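Arginine kinase (Anthopleura japonica, PDB 4RF6) catalyses the reversible transfer of a phosphate group from ATP to L-arginine, giving phospho-L-arginine and ADP, with two phosphagen kinase units in tandem on one chain. Local coordinates at residues 12-17 against 56-61; 413-418 against 555-560. All blocks are in the same frame, centred on the assembly; numbering follows the deposited sequence.

Interaction 1: residues 12-17 against 56-61; sequences KFKSKN and TLWDCI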
ATOM      1  N   LYS A  12      27.099  39.362  -6.972  1.00 33.68           N
ATOM      2  CA  LYS A  12      27.885  40.578  -6.773  1.00 35.56           C
ATOM      3  C   LYS A  12      29.040  40.351  -5.804  1.00 36.85           C
ATOM      4  O   LYS A  12      30.154  40.836  -6.017  1.00 37.28           O
ATOM      5  CB  LYS A  12      27.010  41.713  -6.242  1.00 36.15           C
ATOM      6  CG  LYS A  12      26.003  42.268  -7.228  1.00 37.54           C
ATOM      7  CD  LYS A  12      25.445  43.587  -6.712  1.00 41.49           C
ATOM      8  CE  LYS A  12      24.030  43.834  -7.215  1.00 44.94           C
ATOM      9  NZ  LYS A  12      23.606  45.253  -7.022  1.00 45.79           N
ATOM     10  N   PHE A  13      28.763  39.624  -4.728  1.00 35.95           N
ATOM     11  CA  PHE A  13      29.777  39.337  -3.724  1.00 33.32           C
ATOM     12  C   PHE A  13      30.715  38.234  -4.208  1.00 30.92           C
ATOM     13  O   PHE A  13      31.928  38.302  -3.998  1.00 31.90           O
ATOM     14  CB  PHE A  13      29.119  38.961  -2.394  1.00 33.25           C
ATOM     15  CG  PHE A  13      28.373  40.097  -1.745  1.00 34.59           C
ATOM     16  CD1 PHE A  13      27.000  40.233  -1.909  1.00 35.16           C
ATOM     17  CD2 PHE A  13      29.049  41.033  -0.974  1.00 36.86           C
ATOM     18  CE1 PHE A  13      26.313  41.279  -1.316  1.00 37.59           C
ATOM     19  CE2 PHE A  13      28.373  42.083  -0.375  1.00 38.73           C
ATOM     20  CZ  PHE A  13      27.001  42.206  -0.545  1.00 39.67           C
ATOM     21  N   LYS A  14      30.149  37.227  -4.871  1.00 29.17           N
ATOM     22  CA  LYS A  14      30.939  36.114  -5.390  1.00 29.74           C
ATOM     23  C   LYS A  14      31.943  36.568  -6.453  1.00 29.90           C
ATOM     24  O   LYS A  14      33.099  36.150  -6.441  1.00 29.98           O
ATOM     25  CB  LYS A  14      30.031  35.011  -5.949  1.00 32.01           C
ATOM     26  CG  LYS A  14      30.792  33.809  -6.497  1.00 33.84           C
ATOM     27  CD  LYS A  14      29.855  32.667  -6.844  1.00 38.03           C
ATOM     28  CE  LYS A  14      30.613  31.491  -7.452  1.00 39.37           C
ATOM     29  NZ  LYS A  14      30.870  30.403  -6.470  1.00 39.71           N
ATOM     30  N   SER A  15      31.505  37.433  -7.364  1.00 30.47           N
ATOM     31  CA  SER A  15      32.381  37.920  -8.426  1.00 31.32           C
ATOM     32  C   SER A  15      33.522  38.785  -7.887  1.00 30.63           C
ATOM     33  O   SER A  15      34.536  38.978  -8.562  1.00 30.36           O
ATOM     34  CB  SER A  15      31.578  38.704  -9.463  1.00 35.97           C
ATOM     35  OG  SER A  15      30.954  39.828  -8.874  1.00 43.37           O
ATOM     36  N   LYS A  16      33.348  39.306  -6.674  1.00 29.34           N
ATOM     37  CA  LYS A  16      34.376  40.115  -6.024  1.00 34.16           C
ATOM     38  C   LYS A  16      35.163  39.296  -5.014  1.00 29.99           C
ATOM     39  O   LYS A  16      36.143  39.783  -4.438  1.00 28.72           O
ATOM     40  CB  LYS A  16      33.748  41.324  -5.328  1.00 41.31           C
ATOM     41  CG  LYS A  16      33.304  42.418  -6.282  1.00 47.58           C
ATOM     42  CD  LYS A  16      32.686  43.588  -5.532  1.00 54.43           C
ATOM     43  CE  LYS A  16      31.272  43.871  -6.025  1.00 59.34           C
ATOM     44  NZ  LYS A  16      30.601  44.959  -5.254  1.00 62.92           N
ATOM     45  N   ASN A  17      34.721  38.055  -4.812  1.00 27.72           N
ATOM     46  CA  ASN A  17      35.302  37.165  -3.810  1.00 26.58           C
ATOM     47  C   ASN A  17      35.337  37.850  -2.443  1.00 29.11           C
ATOM     48  O   ASN A  17      36.330  37.781  -1.722  1.00 29.47           O
ATOM     49  CB  ASN A  17      36.703  36.715  -4.229  1.00 24.65           C
ATOM     50  CG  ASN A  17      37.112  35.397  -3.596  1.00 25.70           C
ATOM     51  OD1 ASN A  17      36.268  34.559  -3.271  1.00 23.28           O
ATOM     52  ND2 ASN A  17      38.419  35.204  -3.429  1.00 25.10           N
ATOM     53  N   THR A  56      36.129  26.354  -5.053  1.00 21.95           N
ATOM     54  CA  THR A  56      36.460  27.437  -4.128  1.00 23.71           C
ATOM     55  C   THR A  56      35.505  27.426  -2.943  1.00 24.44           C
ATOM     56  O   THR A  56      34.506  26.703  -2.945  1.00 23.83           O
ATOM     57  CB  THR A  56      36.377  28.826  -4.809  1.00 24.46           C
ATOM     58  OG1 THR A  56      35.004  29.158  -5.057  1.00 24.39           O
ATOM     59  CG2 THR A  56      37.139  28.836  -6.119  1.00 23.92           C
ATOM     60  N   LEU A  57      35.827  28.229  -1.932  1.00 19.35           N
ATOM     61  CA  LEU A  57      34.977  28.377  -0.762  1.00 22.17           C
ATOM     62  C   LEU A  57      33.630  28.943  -1.189  1.00 23.72           C
ATOM     63  O   LEU A  57      32.578  28.479  -0.741  1.00 22.76           O
ATOM     64  CB  LEU A  57      35.638  29.311   0.252  1.00 23.27           C
ATOM     65  CG  LEU A  57      34.876  29.664   1.529  1.00 24.06           C
ATOM     66  CD1 LEU A  57      34.718  28.452   2.439  1.00 24.44           C
ATOM     67  CD2 LEU A  57      35.582  30.789   2.261  1.00 27.09           C
ATOM     68  N   TRP A  58      33.669  29.946  -2.066  1.00 21.45           N
ATOM     69  CA  TRP A  58      32.448  30.554  -2.578  1.00 23.16           C
ATOM     70  C   TRP A  58      31.547  29.547  -3.285  1.00 23.04           C
ATOM     71  O   TRP A  58      30.322  29.604  -3.139  1.00 23.34           O
ATOM     72  CB  TRP A  58      32.766  31.729  -3.504  1.00 24.78           C
ATOM     73  CG  TRP A  58      32.363  33.034  -2.905  1.00 25.52           C
ATOM     74  CD1 TRP A  58      33.190  34.023  -2.442  1.00 26.15           C
ATOM     75  CD2 TRP A  58      31.027  33.487  -2.670  1.00 24.57           C
ATOM     76  NE1 TRP A  58      32.443  35.068  -1.949  1.00 24.62           N
ATOM     77  CE2 TRP A  58      31.113  34.760  -2.074  1.00 25.33           C
ATOM     78  CE3 TRP A  58      29.765  32.938  -2.911  1.00 25.91           C
ATOM     79  CZ2 TRP A  58      29.977  35.496  -1.715  1.00 25.78           C
ATOM     80  CZ3 TRP A  58      28.644  33.665  -2.556  1.00 26.36           C
ATOM     81  CH2 TRP A  58      28.755  34.930  -1.969  1.00 26.28           C
ATOM     82  N   ASP A  59      32.144  28.632  -4.050  1.00 24.41           N
ATOM     83  CA  ASP A  59      31.380  27.569  -4.702  1.00 24.54           C
ATOM     84  C   ASP A  59      30.613  26.760  -3.663  1.00 27.37           C
ATOM     85  O   ASP A  59      29.468  26.356  -3.883  1.00 24.19           O
ATOM     86  CB  ASP A  59      32.309  26.632  -5.478  1.00 23.18           C
ATOM     87  CG  ASP A  59      32.903  27.280  -6.713  1.00 25.65           C
ATOM     88  OD1 ASP A  59      32.180  28.030  -7.400  1.00 28.02           O
ATOM     89  OD2 ASP A  59      34.094  27.031  -6.995  1.00 25.32           O
ATOM     90  N   CYS A  60      31.258  26.531  -2.525  1.00 28.23           N
ATOM     91  CA  CYS A  60      30.670  25.720  -1.468  1.00 25.98           C
ATOM     92  C   CYS A  60      29.555  26.434  -0.711  1.00 25.11           C
ATOM     93  O   CYS A  60      28.554  25.818  -0.342  1.00 24.44           O
ATOM     94  CB  CYS A  60      31.751  25.260  -0.496  1.00 24.05           C
ATOM     95  SG  CYS A  60      32.831  23.995  -1.193  1.00 24.43           S
ATOM     96  N   ILE A  61      29.721  27.731  -0.482  1.00 22.06           N
ATOM     97  CA  ILE A  61      28.762  28.464   0.335  1.00 23.44           C
ATOM     98  C   ILE A  61      27.662  29.123  -0.486  1.00 20.90           C
ATOM     99  O   ILE A  61      26.736  29.704   0.080  1.00 20.62           O
ATOM    100  CB  ILE A  61      29.447  29.563   1.172  1.00 23.43           C
ATOM    101  CG1 ILE A  61      30.001  30.657   0.254  1.00 22.63           C
ATOM    102  CG2 ILE A  61      30.539  28.964   2.066  1.00 20.26           C
ATOM    103  CD1 ILE A  61      30.505  31.881   0.998  1.00 24.72           C
TER
HETATM  104  O   HOH W   1      36.343  31.763  -2.451  1.00 22.76           O

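Interaction 2: residues 413-418 against 555-560; sequences INSGVE and EAAGVN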
ATOM      1  N   ILE A 413     -15.624  -8.747  16.131  1.00 12.60           N
ATOM      2  CA  ILE A 413     -16.763  -7.901  16.470  1.00 15.48           C
ATOM      3  C   ILE A 413     -16.454  -6.413  16.324  1.00 18.06           C
ATOM      4  O   ILE A 413     -17.348  -5.571  16.450  1.00 17.65           O
ATOM      5  CB  ILE A 413     -17.252  -8.184  17.904  1.00 21.21           C
ATOM      6  CG1 ILE A 413     -16.279  -7.578  18.923  1.00 24.19           C
ATOM      7  CG2 ILE A 413     -17.417  -9.691  18.124  1.00 18.26           C
ATOM      8  CD1 ILE A 413     -16.773  -7.643  20.348  1.00 25.61           C
ATOM      9  N   ASN A 414     -15.195  -6.090  16.040  1.00 20.69           N
ATOM     10  CA  ASN A 414     -14.740  -4.696  16.041  1.00 20.01           C
ATOM     11  C   ASN A 414     -15.592  -3.734  15.208  1.00 19.94           C
ATOM     12  O   ASN A 414     -15.947  -2.651  15.674  1.00 20.27           O
ATOM     13  CB  ASN A 414     -13.260  -4.594  15.645  1.00 20.92           C
ATOM     14  CG  ASN A 414     -12.690  -3.210  15.893  1.00 24.59           C
ATOM     15  OD1 ASN A 414     -12.506  -2.803  17.044  1.00 24.14           O
ATOM     16  ND2 ASN A 414     -12.417  -2.471  14.816  1.00 21.55           N
ATOM     17  N   SER A 415     -15.936  -4.128  13.988  1.00 18.66           N
ATOM     18  CA  SER A 415     -16.711  -3.254  13.114  1.00 20.92           C
ATOM     19  C   SER A 415     -18.091  -2.936  13.685  1.00 21.03           C
ATOM     20  O   SER A 415     -18.623  -1.844  13.468  1.00 20.52           O
ATOM     21  CB  SER A 415     -16.856  -3.873  11.726  1.00 21.83           C
ATOM     22  OG  SER A 415     -17.331  -2.911  10.801  1.00 19.90           O
ATOM     23  N   GLY A 416     -18.674  -3.892  14.406  1.00 21.01           N
ATOM     24  CA  GLY A 416     -19.974  -3.682  15.024  1.00 24.04           C
ATOM     25  C   GLY A 416     -19.865  -2.871  16.302  1.00 26.76           C
ATOM     26  O   GLY A 416     -20.831  -2.236  16.734  1.00 29.87           O
ATOM     27  N   VAL A 417     -18.683  -2.901  16.913  1.00 25.24           N
ATOM     28  CA  VAL A 417     -18.409  -2.075  18.085  1.00 28.55           C
ATOM     29  C   VAL A 417     -18.108  -0.630  17.663  1.00 32.78           C
ATOM     30  O   VAL A 417     -18.558   0.318  18.315  1.00 34.44           O
ATOM     31  CB  VAL A 417     -17.271  -2.665  18.949  1.00 28.97           C
ATOM     32  CG1 VAL A 417     -16.835  -1.684  20.028  1.00 28.13           C
ATOM     33  CG2 VAL A 417     -17.715  -3.969  19.593  1.00 28.94           C
ATOM     34  N   GLU A 418     -17.371  -0.462  16.563  1.00 29.53           N
ATOM     35  CA  GLU A 418     -17.064   0.876  16.049  1.00 30.36           C
ATOM     36  C   GLU A 418     -18.240   1.496  15.295  1.00 28.58           C
ATOM     37  O   GLU A 418     -18.428   2.715  15.309  1.00 33.74           O
ATOM     38  CB  GLU A 418     -15.822   0.851  15.148  1.00 32.58           C
ATOM     39  CG  GLU A 418     -14.517   0.578  15.884  1.00 35.60           C
ATOM     40  CD  GLU A 418     -14.173   1.650  16.912  1.00 39.01           C
ATOM     41  OE1 GLU A 418     -14.575   2.818  16.726  1.00 40.53           O
ATOM     42  OE2 GLU A 418     -13.494   1.315  17.903  1.00 38.87           O
ATOM     43  N   GLU A 555     -13.588  -0.881   6.677  1.00 17.21           N
ATOM     44  CA  GLU A 555     -12.431  -0.266   7.320  1.00 17.93           C
ATOM     45  C   GLU A 555     -12.241  -0.791   8.739  1.00 18.62           C
ATOM     46  O   GLU A 555     -11.135  -1.191   9.126  1.00 16.86           O
ATOM     47  CB  GLU A 555     -12.573   1.261   7.332  1.00 21.70           C
ATOM     48  CG  GLU A 555     -11.439   1.981   8.056  1.00 25.21           C
ATOM     49  CD  GLU A 555     -10.100   1.862   7.340  1.00 26.63           C
ATOM     50  OE1 GLU A 555     -10.086   1.815   6.093  1.00 25.71           O
ATOM     51  OE2 GLU A 555      -9.063   1.818   8.033  1.00 30.97           O
ATOM     52  N   ALA A 556     -13.321  -0.814   9.516  1.00 17.52           N
ATOM     53  CA  ALA A 556     -13.221  -1.235  10.914  1.00 20.17           C
ATOM     54  C   ALA A 556     -13.043  -2.751  11.044  1.00 19.85           C
ATOM     55  O   ALA A 556     -12.584  -3.249  12.070  1.00 20.11           O
ATOM     56  CB  ALA A 556     -14.430  -0.761  11.701  1.00 20.28           C
ATOM     57  N   ALA A 557     -13.421  -3.481   9.999  1.00 18.72           N
ATOM     58  CA  ALA A 557     -13.299  -4.935   9.996  1.00 20.10           C
ATOM     59  C   ALA A 557     -11.875  -5.363   9.658  1.00 20.24           C
ATOM     60  O   ALA A 557     -11.519  -6.529   9.818  1.00 24.57           O
ATOM     61  CB  ALA A 557     -14.279  -5.540   9.001  1.00 15.79           C
ATOM     62  N   GLY A 558     -11.071  -4.427   9.163  1.00 18.98           N
ATOM     63  CA  GLY A 558      -9.694  -4.730   8.802  1.00 19.10           C
ATOM     64  C   GLY A 558      -9.537  -5.096   7.338  1.00 19.42           C
ATOM     65  O   GLY A 558      -8.476  -5.563   6.910  1.00 24.16           O
ATOM     66  N   VAL A 559     -10.600  -4.883   6.572  1.00 13.98           N
ATOM     67  CA  VAL A 559     -10.648  -5.269   5.159  1.00 14.89           C
ATOM     68  C   VAL A 559      -9.817  -4.350   4.246  1.00 17.43           C
ATOM     69  O   VAL A 559      -9.301  -4.788   3.210  1.00 17.28           O
ATOM     70  CB  VAL A 559     -12.121  -5.359   4.687  1.00 20.36           C
ATOM     71  CG1 VAL A 559     -12.222  -5.515   3.177  1.00 16.76           C
ATOM     72  CG2 VAL A 559     -12.822  -6.521   5.380  1.00 20.55           C
ATOM     73  N   ASN A 560      -9.666  -3.084   4.632  1.00 17.52           N
ATOM     74  CA  ASN A 560      -9.022  -2.099   3.756  1.00 17.20           C
ATOM     75  C   ASN A 560      -7.496  -2.021   3.852  1.00 19.73           C
ATOM     76  O   ASN A 560      -6.891  -1.122   3.269  1.00 23.27           O
ATOM     77  CB  ASN A 560      -9.593  -0.700   4.007  1.00 18.60           C
ATOM     78  CG  ASN A 560     -10.952  -0.494   3.378  1.00 22.99           C
ATOM     79  OD1 ASN A 560     -11.310  -1.159   2.403  1.00 24.43           O
ATOM     80  ND2 ASN A 560     -11.712   0.458   3.920  1.00 23.99           N
TER

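Interaction 1: residues 12-17 against 56-61
The indole of W58 lies against the last turn of helix 7-14, where K14 runs over one face of the ring to reach D59 on helix 57-66. K14 CA sits 3.6 Å above the ring plane, and K14 CB lies 3.7 Å from the centroid of the six-membered ring, only 13° off the normal, a CH-pi contact over the face. With K14 CG anti to the backbone N and the next two torsions also extended, the aliphatic chain runs along the indole in the direction opposite to W58's own side chain. Only at its end does it bend (chi4 100°), which brings K14 NZ to 2.9 Å from D59 OD1 in a salt bridge. The ammonium meets that oxygen from above the carboxylate plane, 44° out of it.

The other oxygen faces the helix start: T56 N donates to D59 OD2 over 2.9 Å, while D59 N donates to T56 OG1, completing a capping box at the N-terminus of helix 57-66. On the opposite face of the indole, I61 CD1 stands over the ring centre, so the aromatic plane is sandwiched. F13 adds its CB, 3.6 Å from W58 CZ2, while its phenyl ring turns away towards D21 and P22.

N17, at positive phi in the Schellman motif that closes the first helix, places OD1 at the ring edge, 3.2 Å from W58 CD1. A water lies between that oxygen and W58 N and can bridge them, N17 ND2 reaches K47 O, and W58 NE1 donates to A18 O.

One lysine thus serves two chemistries, its methylenes packing on an aromatic face and its charge meeting a carboxylate whose second oxygen takes the reciprocal bond of a capping box; the ion pair and capping box would probably stabilise D59 as the anion.

Interaction 2: residues 413-418 against 555-560
S415 and A556 bring two helices close together, their CA atoms 4.6 Å apart, because little more than a methyl group stands between the backbones. A556 CB points at helix 409-418 and lies 3.7 Å from S415 CA and equally far from S415 OG. Beside it, S415 CB approaches A557 N at 3.9 Å and the A557 methyl at 4.1 Å. The serine hydroxyl, anti to its own backbone nitrogen (chi1 -167°), is directed across to the neighbouring helix and bonds to F553 O, one turn before A557.

A single hydrogen bond joins the two segments themselves. N414 ND2 donates to A556 O over 2.9 Å at a nearly straight 167°, with the acceptor lying in the plane of the asparagine amide and the donor tilted 17° from the carbonyl plane. The other end of that amide, OD1, has a weak bond from R370.

Towards E418 the packing thins. This exposed residue meets the other segment through CB alone, against the A556 methyl, after which the chain bends at chi2 and leads its carboxylate away.

G558 ends helix 552-557 in a Schellman motif, with positive phi and a bond from its N to E555 O. This is close helix-helix packing through small residues, joining the N-terminal and C-terminal catalytic regions of a phosphagen kinase unit.

In the fold
Interactions 1 and 2 follow one another along the chain, the first complete before the second opens, and lie on opposite sides of its centre. Their centres are 61 Å apart and their nearest atoms about 45 Å, so they do not touch. The first falls in the repeat 4-369 and joins helices 7-14 and 57-66 in the N-terminal part of that repeat. The second, in the repeat 370-718, pairs helix 409-418 of the N-terminal region with helix 552-557 of the catalytic region. Each repeat has its own eight-stranded antiparallel sheet. Together the contacts illustrate two levels of organisation in a tandem kinase: packing inside a region and packing between regions.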